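Local coordinates for protein sialidase B (Streptococcus pneumoniae TIGR4, PDB 4XJA) that catalyses the hydrolysis of alpha-(2->3)-, alpha-(2->6)- and alpha-(2->8)-glycosidic linkages that join terminal sialic acid residues to oligosaccharides, glycoproteins and glycolipids, at residues Ser284-Asp289 and Asp306-Gly311; Gly229-Lys234 and Glu640-Asn645; Tyr205-Thr210 and Glu631-Trp636. The protein carries 1 engineered substitution. All coordinates share one frame; numbering follows the deposited sequence. Where two conformers were deposited one is given.

All three contacts converge on one bound difluoro sialic acid analogue (SFJ), each reaching a different part of it. Contact 1 serves the O4 and acetamido side, contact 3 meets the carboxylate, and contact 2 carries Asp232, probably the proton acceptor, next to the glycerol chain. The centres of contacts 2 and 3 lie about 8 Å apart, and Glu640 OE1 meets Asp634 N at 2.9 Å to tie their loops together. Contact 1 is more distant, its centre about 15 Å from that of contact 2 and about 18 Å from that of contact 3. Even so, Ser286 OG and Ser233 OG stand 2.8 Å apart, a probable hydrogen bond between contacts 1 and 2.

Contact 1: residues Ser284-Asp289 and Asp306-Gly311; sequences SASFID and DVMPAG. With SFJ ((2R,3R,4R,5R,6R)-5-acetamido-2,3-difluoro-4-hydroxy-6-[(1R,2R)-1,2,3-trihydroxypropyl]tetrahydro-2H-pyran-2-carboxylic acid), chain F.
Ile288 faces Asp306 across two antiparallel strands and shows how a hairpin can build one wall of a sugar pocket. From its CB the side chain forks. The CG2 branch stays over the neighbouring strand, 3.8 Å from Asp306 CB, and also touches the methyl CE of Met308, whose chain bends at chi2. The other branch runs outward: with CG1 anti to the backbone N (chi1 179°) and the chain extended beyond it, CG1 passes SFJ O4 and CD1 comes to rest 3.7 Å from both O4 and the acetamido carbon C10. The same CD1 packs beside CB of Asp232, a probable active-site acid, so an apolar tip borders both the ligand and that residue.

The backbones hold this pairing through mutual N-H to O bonds between Ser286 and Met308 and between Ile288 and Asp306. Gly311 N adds a further bond to Ser284 O, 3.0 Å long, just past the strand ends. On the face opposite Ile288, Phe287 and Val307 lie side by side, Phe287 CE1 3.8 Å from Val307 CG1. Phe260 stacks on that ring, and Phe436 meets it edge-to-face.

At the ligand end, Asp289 divides its carboxylate between two donors of the sugar. OD1 accepts from SFJ O4 at 2.6 Å, while OD2 accepts from SFJ N5 at 2.9 Å, a two-point grip that fixes the turn of the carboxylate. Asp306 OD2 approaches the acetamido methyl C11 at 3.5 Å, and its OD1 is held by Leu452 N. Such a pair, adjacent strands of one propeller blade presenting side chains to a central sugar site, is characteristic of the beta-propeller catalytic domain of family 33 sialidases.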
loop_
_atom_site.group_PDB
_atom_site.type_symbol
_atom_site.label_atom_id
_atom_site.label_comp_id
_atom_site.label_asym_id
_atom_site.label_seq_id
_atom_site.Cartn_x
_atom_site.Cartn_y
_atom_site.Cartn_z
ATOM N N SER A 284 14.583 -12.735 -5.917
ATOM C CA SER A 284 14.728 -11.354 -6.408
ATOM C C SER A 284 15.258 -10.413 -5.336
ATOM O O SER A 284 14.970 -10.573 -4.140
ATOM C CB SER A 284 13.368 -10.809 -6.879
ATOM O OG SER A 284 13.446 -9.436 -7.270
ATOM N N ALA A 285 16.024 -9.416 -5.765
ATOM C CA ALA A 285 16.404 -8.329 -4.873
ATOM C C ALA A 285 15.233 -7.356 -4.808
ATOM O O ALA A 285 14.357 -7.374 -5.684
ATOM C CB ALA A 285 17.664 -7.644 -5.377
ATOM N N SER A 286 15.191 -6.513 -3.779
ATOM C CA SER A 286 14.070 -5.576 -3.648
ATOM C C SER A 286 14.413 -4.322 -2.849
ATOM O O SER A 286 15.433 -4.274 -2.153
ATOM C CB SER A 286 12.848 -6.264 -3.035
ATOM O OG SER A 286 13.149 -6.825 -1.765
ATOM N N PHE A 287 13.552 -3.311 -2.969
ATOM C CA PHE A 287 13.581 -2.114 -2.124
ATOM C C PHE A 287 12.297 -2.105 -1.310
ATOM O O PHE A 287 11.302 -2.654 -1.746
ATOM C CB PHE A 287 13.632 -0.855 -2.998
ATOM C CG PHE A 287 14.867 -0.763 -3.849
ATOM C CD1 PHE A 287 16.033 -0.217 -3.341
ATOM C CD2 PHE A 287 14.861 -1.239 -5.150
ATOM C CE1 PHE A 287 17.180 -0.138 -4.122
ATOM C CE2 PHE A 287 15.992 -1.158 -5.940
ATOM C CZ PHE A 287 17.154 -0.608 -5.426
ATOM N N ILE A 288 12.302 -1.496 -0.129
ATOM C CA ILE A 288 11.086 -1.494 0.684
ATOM C C ILE A 288 11.119 -0.362 1.703
ATOM O O ILE A 288 12.182 -0.060 2.247
ATOM C CB ILE A 288 10.872 -2.889 1.360
ATOM C CG1 ILE A 288 9.621 -2.918 2.235
ATOM C CG2 ILE A 288 12.109 -3.329 2.156
ATOM C CD1 ILE A 288 9.286 -4.322 2.699
ATOM N N ASP A 289 9.964 0.271 1.924
ATOM C CA ASP A 289 9.800 1.349 2.909
ATOM C C ASP A 289 10.590 2.613 2.557
ATOM O O ASP A 289 11.732 2.776 2.987
ATOM C CB ASP A 289 10.176 0.879 4.323
ATOM C CG ASP A 289 9.235 -0.191 4.864
ATOM O OD1 ASP A 289 8.192 -0.447 4.231
ATOM O OD2 ASP A 289 9.535 -0.762 5.939
ATOM N N ASP A 306 14.844 1.019 2.283
ATOM C CA ASP A 306 15.634 -0.166 2.614
ATOM C C ASP A 306 15.983 -0.904 1.329
ATOM O O ASP A 306 15.222 -0.867 0.362
ATOM C CB ASP A 306 14.863 -1.145 3.507
ATOM C CG ASP A 306 14.349 -0.522 4.806
ATOM O OD1 ASP A 306 14.942 0.444 5.343
ATOM O OD2 ASP A 306 13.341 -1.054 5.321
ATOM N N VAL A 307 17.124 -1.586 1.321
ATOM C CA VAL A 307 17.515 -2.404 0.172
ATOM C C VAL A 307 17.738 -3.820 0.640
ATOM O O VAL A 307 18.461 -4.043 1.617
ATOM C CB VAL A 307 18.850 -1.955 -0.435
ATOM C CG1 VAL A 307 18.990 -2.527 -1.842
ATOM C CG2 VAL A 307 18.946 -0.459 -0.454
ATOM N N MET A 308 17.130 -4.774 -0.057
ATOM C CA MET A 308 17.263 -6.183 0.280
ATOM C C MET A 308 17.901 -6.907 -0.895
ATOM O O MET A 308 17.432 -6.780 -2.028
ATOM C CB MET A 308 15.889 -6.797 0.540
ATOM C CG MET A 308 15.107 -6.129 1.646
ATOM S SD MET A 308 15.783 -6.529 3.252
ATOM C CE MET A 308 14.614 -5.613 4.259
ATOM N N PRO A 309 18.978 -7.660 -0.633
ATOM C CA PRO A 309 19.616 -8.467 -1.679
ATOM C C PRO A 309 18.709 -9.621 -2.045
ATOM O O PRO A 309 17.701 -9.853 -1.363
ATOM C CB PRO A 309 20.887 -9.005 -1.004
ATOM C CG PRO A 309 21.114 -8.101 0.178
ATOM C CD PRO A 309 19.734 -7.693 0.629
ATOM N N ALA A 310 19.080 -10.346 -3.096
ATOM C CA ALA A 310 18.239 -11.394 -3.654
ATOM C C ALA A 310 17.778 -12.376 -2.587
ATOM O O ALA A 310 18.593 -12.925 -1.843
ATOM C CB ALA A 310 18.983 -12.125 -4.764
ATOM N N GLY A 311 16.464 -12.575 -2.508
ATOM C CA GLY A 311 15.879 -13.539 -1.588
ATOM C C GLY A 311 15.879 -13.141 -0.119
ATOM O O GLY A 311 15.562 -13.961 0.755
HETATM C C11 SFJ F . 11.322 -3.735 6.239
HETATM C C9 SFJ F . 7.763 -6.803 10.430
HETATM C C10 SFJ F . 9.931 -4.357 6.373
HETATM C C1 SFJ F . 3.506 -4.074 8.378
HETATM C C7 SFJ F . 7.377 -5.968 8.223
HETATM C C4 SFJ F . 6.515 -2.932 6.062
HETATM C C3 SFJ F . 5.036 -3.454 6.260
HETATM C C5 SFJ F . 7.513 -3.973 6.622
HETATM C C6 SFJ F . 7.177 -4.403 8.044
HETATM C C2 SFJ F . 4.885 -4.306 7.685
HETATM N N5 SFJ F . 8.891 -3.514 6.551
HETATM O O10 SFJ F . 9.806 -5.552 6.271
HETATM O O9 SFJ F . 8.770 -7.587 9.870
HETATM O O1A SFJ F . 3.479 -4.037 9.614
HETATM O O8 SFJ F . 5.643 -6.028 10.022
HETATM O O7 SFJ F . 7.171 -6.811 7.081
HETATM O O4 SFJ F . 6.822 -2.576 4.786
HETATM O O6 SFJ F . 5.939 -3.955 8.491
HETATM F FAI SFJ F . 4.793 -4.048 5.412
HETATM F FAJ SFJ F . 4.821 -5.555 7.603
HETATM O O1B SFJ F . 2.564 -4.044 7.585
HETATM C C8 SFJ F . 6.704 -6.699 9.427
HETATM O O HOH W 1 11.842 -0.171 7.019
#

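Contact 2: residues Gly229-Lys234 and Glu640-Asn645; sequences GTHDSK and ELHLSN. With SFJ ((2R,3R,4R,5R,6R)-5-acetamido-2,3-difluoro-4-hydroxy-6-[(1R,2R)-1,2,3-trihydroxypropyl]tetrahydro-2H-pyran-2-carboxylic acid), chain F; DMS (dimethyl sulfoxide), chain D.
With chi1 at 51°, Thr230 sets OG1 between its own N and carbonyl carbon, where it meets His642 N; His642, with chi1 at -39°, swings its ring back so that ND1 meets Thr230 N. The exchange joins two loops of the sialidase beta-propeller that are more than 400 residues apart in sequence, one from the blade that opens with strand 205-213, the other between strands 626-631 and 647-652. Thr230 N to His642 ND1 and His642 N to Thr230 OG1 are both 3.0 Å long and nearly straight, and in each a backbone N-H is paired with a side-chain acceptor. Thr230 N lies almost in the imidazole plane, aimed at ND1. Because ND1 accepts, the proton of this ring probably sits on NE2, which is hydrogen-bonded to Lys277 O.

Gly229 CA approaches His642 ND1 to 3.3 Å, a close fit. Leu641 CB lies over the centre of one face of the His642 ring. The CE1 edge of His642 turns to the face of His231 in a T-shaped stack, the planes 78° apart and the centroids separated by 4.6 Å. His231 NE2 also reaches Lys277 O, so both imidazoles converge on one carbonyl. This buried junction directly precedes Asp232, probably the proton acceptor, and joins its loop to residues 640-645. In the stack, the closest approach brings His642 CE1 over a face of His231, 3.3 Å from NE2.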
loop_
_atom_site.group_PDB
_atom_site.type_symbol
_atom_site.label_atom_id
_atom_site.label_comp_id
_atom_site.label_asym_id
_atom_site.label_seq_id
_atom_site.Cartn_x
_atom_site.Cartn_y
_atom_site.Cartn_z
ATOM N N GLY A 229 2.504 -10.028 -5.311
ATOM C CA GLY A 229 1.441 -9.808 -4.340
ATOM C C GLY A 229 1.831 -8.685 -3.388
ATOM O O GLY A 229 2.763 -7.935 -3.659
ATOM N N THR A 230 1.126 -8.560 -2.270
ATOM C CA THR A 230 1.390 -7.469 -1.329
ATOM C C THR A 230 2.442 -7.795 -0.268
ATOM O O THR A 230 2.661 -6.999 0.641
ATOM C CB THR A 230 0.115 -7.018 -0.632
ATOM O OG1 THR A 230 -0.562 -8.162 -0.092
ATOM C CG2 THR A 230 -0.806 -6.293 -1.617
ATOM N N HIS A 231 3.079 -8.959 -0.387
ATOM C CA HIS A 231 4.064 -9.424 0.585
ATOM C C HIS A 231 5.228 -8.451 0.750
ATOM O O HIS A 231 5.687 -7.872 -0.237
ATOM C CB HIS A 231 4.674 -10.750 0.094
ATOM C CG HIS A 231 3.727 -11.895 0.069
ATOM N ND1 HIS A 231 2.942 -12.267 1.153
ATOM C CD2 HIS A 231 3.446 -12.808 -0.907
ATOM C CE1 HIS A 231 2.221 -13.317 0.836
ATOM N NE2 HIS A 231 2.509 -13.673 -0.402
ATOM N N ASP A 232 5.738 -8.290 1.974
ATOM C CA ASP A 232 6.995 -7.571 2.174
ATOM C C ASP A 232 8.134 -8.438 1.659
ATOM O O ASP A 232 7.932 -9.616 1.353
ATOM C CB ASP A 232 7.216 -7.231 3.656
ATOM C CG ASP A 232 7.126 -8.451 4.561
ATOM O OD1 ASP A 232 6.221 -9.286 4.353
ATOM O OD2 ASP A 232 7.964 -8.581 5.480
ATOM N N SER A 233 9.329 -7.857 1.562
ATOM C CA SER A 233 10.515 -8.610 1.162
ATOM C C SER A 233 10.649 -9.809 2.101
ATOM O O SER A 233 10.318 -9.682 3.284
ATOM C CB SER A 233 11.751 -7.719 1.250
ATOM O OG SER A 233 11.566 -6.533 0.488
ATOM N N LYS A 234 11.117 -10.961 1.614
ATOM C CA LYS A 234 11.625 -11.148 0.243
ATOM C C LYS A 234 10.521 -11.095 -0.808
ATOM O O LYS A 234 9.433 -11.646 -0.613
ATOM C CB LYS A 234 12.357 -12.496 0.144
ATOM C CG LYS A 234 11.467 -13.716 0.437
ATOM C CD LYS A 234 12.274 -15.012 0.509
ATOM C CE LYS A 234 11.387 -16.204 0.885
ATOM N NZ LYS A 234 12.146 -17.498 0.852
ATOM N N GLU A 640 -6.917 -10.496 3.519
ATOM C CA GLU A 640 -6.955 -9.337 2.612
ATOM C C GLU A 640 -5.643 -9.105 1.862
ATOM O O GLU A 640 -5.318 -7.980 1.474
ATOM C CB GLU A 640 -7.416 -8.072 3.372
ATOM C CG GLU A 640 -8.697 -8.292 4.190
ATOM C CD GLU A 640 -9.494 -7.021 4.474
ATOM O OE1 GLU A 640 -8.979 -5.905 4.244
ATOM O OE2 GLU A 640 -10.662 -7.146 4.930
ATOM N N LEU A 641 -4.894 -10.184 1.658
ATOM C CA LEU A 641 -3.671 -10.140 0.862
ATOM C C LEU A 641 -3.976 -9.935 -0.623
ATOM O O LEU A 641 -5.014 -10.365 -1.126
ATOM C CB LEU A 641 -2.893 -11.450 1.006
ATOM C CG LEU A 641 -2.445 -11.880 2.396
ATOM C CD1 LEU A 641 -1.824 -13.272 2.341
ATOM C CD2 LEU A 641 -1.452 -10.885 2.972
ATOM N N HIS A 642 -3.053 -9.286 -1.321
ATOM C CA HIS A 642 -3.066 -9.252 -2.778
ATOM C C HIS A 642 -4.338 -8.630 -3.346
ATOM O O HIS A 642 -5.003 -9.224 -4.201
ATOM C CB HIS A 642 -2.864 -10.669 -3.338
ATOM C CG HIS A 642 -1.879 -11.480 -2.585
ATOM N ND1 HIS A 642 -0.668 -10.962 -2.108
ATOM C CD2 HIS A 642 -1.892 -12.767 -2.157
ATOM C CE1 HIS A 642 -0.017 -11.882 -1.465
ATOM N NE2 HIS A 642 -0.729 -13.008 -1.475
ATOM N N LEU A 643 -4.664 -7.427 -2.879
ATOM C CA LEU A 643 -5.779 -6.658 -3.436
ATOM C C LEU A 643 -5.231 -5.523 -4.291
ATOM O O LEU A 643 -4.246 -4.876 -3.914
ATOM C CB LEU A 643 -6.632 -6.056 -2.319
ATOM C CG LEU A 643 -7.116 -6.987 -1.210
ATOM C CD1 LEU A 643 -7.952 -6.196 -0.185
ATOM C CD2 LEU A 643 -7.939 -8.109 -1.818
ATOM N N SER A 644 -5.877 -5.256 -5.424
ATOM C CA SER A 644 -5.414 -4.190 -6.304
ATOM C C SER A 644 -6.200 -2.902 -6.108
ATOM O O SER A 644 -7.400 -2.933 -5.843
ATOM C CB SER A 644 -5.483 -4.637 -7.764
ATOM O OG SER A 644 -4.505 -5.634 -8.009
ATOM N N ASN A 645 -5.513 -1.771 -6.264
ATOM C CA ASN A 645 -6.152 -0.461 -6.264
ATOM C C ASN A 645 -6.882 -0.153 -4.971
ATOM O O ASN A 645 -7.995 0.366 -4.978
ATOM C CB ASN A 645 -7.065 -0.291 -7.482
ATOM C CG ASN A 645 -6.293 -0.313 -8.789
ATOM O OD1 ASN A 645 -5.060 -0.268 -8.795
ATOM N ND2 ASN A 645 -7.016 -0.358 -9.908
HETATM C C11 SFJ F . 11.322 -3.735 6.239
HETATM C C9 SFJ F . 7.763 -6.803 10.430
HETATM C C10 SFJ F . 9.931 -4.357 6.373
HETATM C C1 SFJ F . 3.506 -4.074 8.378
HETATM C C7 SFJ F . 7.377 -5.968 8.223
HETATM C C4 SFJ F . 6.515 -2.932 6.062
HETATM C C3 SFJ F . 5.036 -3.454 6.260
HETATM C C5 SFJ F . 7.513 -3.973 6.622
HETATM C C6 SFJ F . 7.177 -4.403 8.044
HETATM C C2 SFJ F . 4.885 -4.306 7.685
HETATM N N5 SFJ F . 8.891 -3.514 6.551
HETATM O O10 SFJ F . 9.806 -5.552 6.271
HETATM O O9 SFJ F . 8.770 -7.587 9.870
HETATM O O1A SFJ F . 3.479 -4.037 9.614
HETATM O O8 SFJ F . 5.643 -6.028 10.022
HETATM O O7 SFJ F . 7.171 -6.811 7.081
HETATM O O4 SFJ F . 6.822 -2.576 4.786
HETATM O O6 SFJ F . 5.939 -3.955 8.491
HETATM F FAI SFJ F . 4.793 -4.048 5.412
HETATM F FAJ SFJ F . 4.821 -5.555 7.603
HETATM O O1B SFJ F . 2.564 -4.044 7.585
HETATM C C8 SFJ F . 6.704 -6.699 9.427
HETATM S S DMS D . -7.907 -8.097 -7.322
HETATM O O DMS D . -7.859 -6.870 -6.446
HETATM C C1 DMS D . -8.272 -7.541 -9.005
HETATM C C2 DMS D . -6.210 -8.674 -7.567
#

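Contact 3: residues Tyr205-Thr210 and Glu631-Trp636; sequences YFRIPT and EKYDSW. With SFJ ((2R,3R,4R,5R,6R)-5-acetamido-2,3-difluoro-4-hydroxy-6-[(1R,2R)-1,2,3-trihydroxypropyl]tetrahydro-2H-pyran-2-carboxylic acid), chain F.
Arg207 reaches Glu631 through its NE, and this salt bridge forms the tight heart of the contact. Arg207 belongs to the Phe-Arg-Ile-Pro motif of sialidases and, with Arg519 and Arg581, makes up the arginine triad that receives the substrate carboxylate in these propeller enzymes. The bond from Arg207 NE to Glu631 OE2 is 2.8 Å long and practically straight at 178°. It lies in the guanidinium plane but arrives from above the carboxylate plane, the two groups being turned 69° apart. Ile208 N grips Glu631 OE2 as well, also at 2.8 Å, from its anti side. OE1 is held by Ser635 OG and by the backbone N of Tyr615, probably the nucleophile, whereas its bond from Arg207 NH2 is weak. The acid thus acts as a second-shell residue that fixes the rotation of the arginine.

Arg207 CD lies 3.3 Å from Tyr633 OH, near the plane of the tyrosine ring; from there a bend at chi3 (58°) turns NE toward Glu631. One guanidinium face is covered by Ser635 OG, the opposite one by the ligand's fluorine FAI. With NE taken by Glu631, the outer N-H groups turn to the ligand: NH1 and NH2 both donate to its carboxylate oxygen O1B.

Toward solvent the packing thins. Ser635 is partly exposed, and beyond it Trp636, exposed, makes no contact with residues 205-210. An Asx turn, Trp636 N to Asp634 OD1, shapes this outer part of the loop, and Tyr551 stacks on the indole. The indole edge approaches the other carboxylate oxygen of the ligand, Trp636 CZ3 standing 3.8 Å from SFJ O1A.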
loop_
_atom_site.group_PDB
_atom_site.type_symbol
_atom_site.label_atom_id
_atom_site.label_comp_id
_atom_site.label_asym_id
_atom_site.label_seq_id
_atom_site.Cartn_x
_atom_site.Cartn_y
_atom_site.Cartn_z
ATOM N N TYR A 205 0.260 -4.413 -7.465
ATOM C CA TYR A 205 0.014 -4.113 -6.047
ATOM C C TYR A 205 0.869 -2.965 -5.544
ATOM O O TYR A 205 1.965 -2.738 -6.048
ATOM C CB TYR A 205 0.282 -5.358 -5.187
ATOM C CG TYR A 205 -0.425 -6.562 -5.745
ATOM C CD1 TYR A 205 -1.770 -6.764 -5.496
ATOM C CD2 TYR A 205 0.226 -7.446 -6.582
ATOM C CE1 TYR A 205 -2.445 -7.839 -6.037
ATOM C CE2 TYR A 205 -0.439 -8.532 -7.133
ATOM C CZ TYR A 205 -1.771 -8.715 -6.856
ATOM O OH TYR A 205 -2.437 -9.791 -7.399
ATOM N N PHE A 206 0.367 -2.255 -4.535
ATOM C CA PHE A 206 1.093 -1.131 -3.950
ATOM C C PHE A 206 0.892 -1.114 -2.444
ATOM O O PHE A 206 -0.184 -1.457 -1.956
ATOM C CB PHE A 206 0.601 0.190 -4.567
ATOM C CG PHE A 206 0.807 0.272 -6.062
ATOM C CD1 PHE A 206 2.025 0.698 -6.592
ATOM C CD2 PHE A 206 -0.213 -0.077 -6.933
ATOM C CE1 PHE A 206 2.226 0.756 -7.974
ATOM C CE2 PHE A 206 -0.028 -0.012 -8.316
ATOM C CZ PHE A 206 1.193 0.398 -8.836
ATOM N N ARG A 207 1.930 -0.719 -1.712
ATOM C CA ARG A 207 1.815 -0.497 -0.279
ATOM C C ARG A 207 2.785 0.597 0.127
ATOM O O ARG A 207 3.667 0.965 -0.641
ATOM C CB ARG A 207 2.142 -1.774 0.506
ATOM C CG ARG A 207 1.005 -2.810 0.636
ATOM C CD ARG A 207 1.194 -3.645 1.925
ATOM N NE ARG A 207 1.236 -2.787 3.107
ATOM C CZ ARG A 207 1.566 -3.191 4.334
ATOM N NH1 ARG A 207 1.885 -4.466 4.569
ATOM N NH2 ARG A 207 1.567 -2.315 5.333
ATOM N N ILE A 208 2.630 1.085 1.352
ATOM C CA ILE A 208 3.581 2.025 1.957
ATOM C C ILE A 208 3.640 3.378 1.230
ATOM O O ILE A 208 4.692 3.783 0.740
ATOM C CB ILE A 208 5.003 1.418 2.077
ATOM C CG1 ILE A 208 4.957 -0.093 2.399
ATOM C CG2 ILE A 208 5.798 2.141 3.145
ATOM C CD1 ILE A 208 4.291 -0.454 3.730
ATOM N N PRO A 209 2.508 4.094 1.178
ATOM C CA PRO A 209 2.477 5.409 0.522
ATOM C C PRO A 209 3.190 6.483 1.325
ATOM O O PRO A 209 3.214 6.419 2.566
ATOM C CB PRO A 209 0.984 5.740 0.485
ATOM C CG PRO A 209 0.417 5.048 1.687
ATOM C CD PRO A 209 1.207 3.745 1.786
ATOM N N THR A 210 3.771 7.455 0.616
ATOM C CA THR A 210 4.302 8.675 1.220
ATOM C C THR A 210 3.782 9.899 0.442
ATOM O O THR A 210 3.395 9.784 -0.723
ATOM C CB THR A 210 5.832 8.717 1.180
ATOM O OG1 THR A 210 6.257 9.127 -0.126
ATOM C CG2 THR A 210 6.442 7.351 1.520
ATOM N N GLU A 631 -3.592 3.143 2.552
ATOM C CA GLU A 631 -4.021 1.774 2.300
ATOM C C GLU A 631 -5.444 1.586 2.808
ATOM O O GLU A 631 -5.671 1.497 4.024
ATOM C CB GLU A 631 -3.069 0.792 3.008
ATOM C CG GLU A 631 -1.657 0.799 2.408
ATOM C CD GLU A 631 -0.645 0.003 3.211
ATOM O OE1 GLU A 631 -0.986 -0.501 4.316
ATOM O OE2 GLU A 631 0.510 -0.107 2.737
ATOM N N LYS A 632 -6.405 1.518 1.887
ATOM C CA LYS A 632 -7.801 1.304 2.271
ATOM C C LYS A 632 -8.151 -0.187 2.372
ATOM O O LYS A 632 -9.039 -0.699 1.677
ATOM C CB LYS A 632 -8.776 2.025 1.329
ATOM C CG LYS A 632 -10.149 2.303 1.986
ATOM C CD LYS A 632 -11.218 2.720 0.965
ATOM C CE LYS A 632 -12.580 2.809 1.611
ATOM N NZ LYS A 632 -12.610 3.892 2.653
ATOM N N TYR A 633 -7.458 -0.874 3.273
ATOM C CA TYR A 633 -7.741 -2.280 3.554
ATOM C C TYR A 633 -6.935 -2.697 4.765
ATOM O O TYR A 633 -6.077 -1.956 5.222
ATOM C CB TYR A 633 -7.400 -3.161 2.341
ATOM C CG TYR A 633 -5.937 -3.501 2.159
ATOM C CD1 TYR A 633 -4.997 -2.522 1.876
ATOM C CD2 TYR A 633 -5.502 -4.820 2.249
ATOM C CE1 TYR A 633 -3.647 -2.851 1.715
ATOM C CE2 TYR A 633 -4.180 -5.156 2.076
ATOM C CZ TYR A 633 -3.258 -4.172 1.803
ATOM O OH TYR A 633 -1.946 -4.528 1.625
ATOM N N ASP A 634 -7.214 -3.873 5.299
ATOM C CA ASP A 634 -6.422 -4.332 6.430
ATOM C C ASP A 634 -5.172 -5.028 5.892
ATOM O O ASP A 634 -5.226 -6.191 5.469
ATOM C CB ASP A 634 -7.235 -5.270 7.316
ATOM C CG ASP A 634 -6.545 -5.565 8.641
ATOM O OD1 ASP A 634 -5.310 -5.749 8.651
ATOM O OD2 ASP A 634 -7.236 -5.613 9.679
ATOM N N SER A 635 -4.047 -4.317 5.893
ATOM C CA SER A 635 -2.803 -4.880 5.356
ATOM C C SER A 635 -2.113 -5.859 6.312
ATOM O O SER A 635 -1.033 -6.382 6.003
ATOM C CB SER A 635 -1.839 -3.772 4.915
ATOM O OG SER A 635 -1.495 -2.937 6.004
ATOM N N TRP A 636 -2.727 -6.121 7.464
ATOM C CA TRP A 636 -2.228 -7.170 8.357
ATOM C C TRP A 636 -2.967 -8.477 8.128
ATOM O O TRP A 636 -2.367 -9.553 8.158
ATOM C CB TRP A 636 -2.409 -6.765 9.823
ATOM C CG TRP A 636 -1.707 -7.682 10.799
ATOM C CD1 TRP A 636 -2.257 -8.740 11.487
ATOM C CD2 TRP A 636 -0.335 -7.615 11.189
ATOM N NE1 TRP A 636 -1.300 -9.327 12.285
ATOM C CE2 TRP A 636 -0.115 -8.659 12.126
ATOM C CE3 TRP A 636 0.737 -6.778 10.852
ATOM C CZ2 TRP A 636 1.129 -8.877 12.719
ATOM C CZ3 TRP A 636 1.971 -6.996 11.445
ATOM C CH2 TRP A 636 2.159 -8.042 12.363
HETATM C C11 SFJ F . 11.322 -3.735 6.239
HETATM C C9 SFJ F . 7.763 -6.803 10.430
HETATM C C10 SFJ F . 9.931 -4.357 6.373
HETATM C C1 SFJ F . 3.506 -4.074 8.378
HETATM C C7 SFJ F . 7.377 -5.968 8.223
HETATM C C4 SFJ F . 6.515 -2.932 6.062
HETATM C C3 SFJ F . 5.036 -3.454 6.260
HETATM C C5 SFJ F . 7.513 -3.973 6.622
HETATM C C6 SFJ F . 7.177 -4.403 8.044
HETATM C C2 SFJ F . 4.885 -4.306 7.685
HETATM N N5 SFJ F . 8.891 -3.514 6.551
HETATM O O10 SFJ F . 9.806 -5.552 6.271
HETATM O O9 SFJ F . 8.770 -7.587 9.870
HETATM O O1A SFJ F . 3.479 -4.037 9.614
HETATM O O8 SFJ F . 5.643 -6.028 10.022
HETATM O O7 SFJ F . 7.171 -6.811 7.081
HETATM O O4 SFJ F . 6.822 -2.576 4.786
HETATM O O6 SFJ F . 5.939 -3.955 8.491
HETATM F FAI SFJ F . 4.793 -4.048 5.412
HETATM F FAJ SFJ F . 4.821 -5.555 7.603
HETATM O O1B SFJ F . 2.564 -4.044 7.585
HETATM C C8 SFJ F . 6.704 -6.699 9.427
#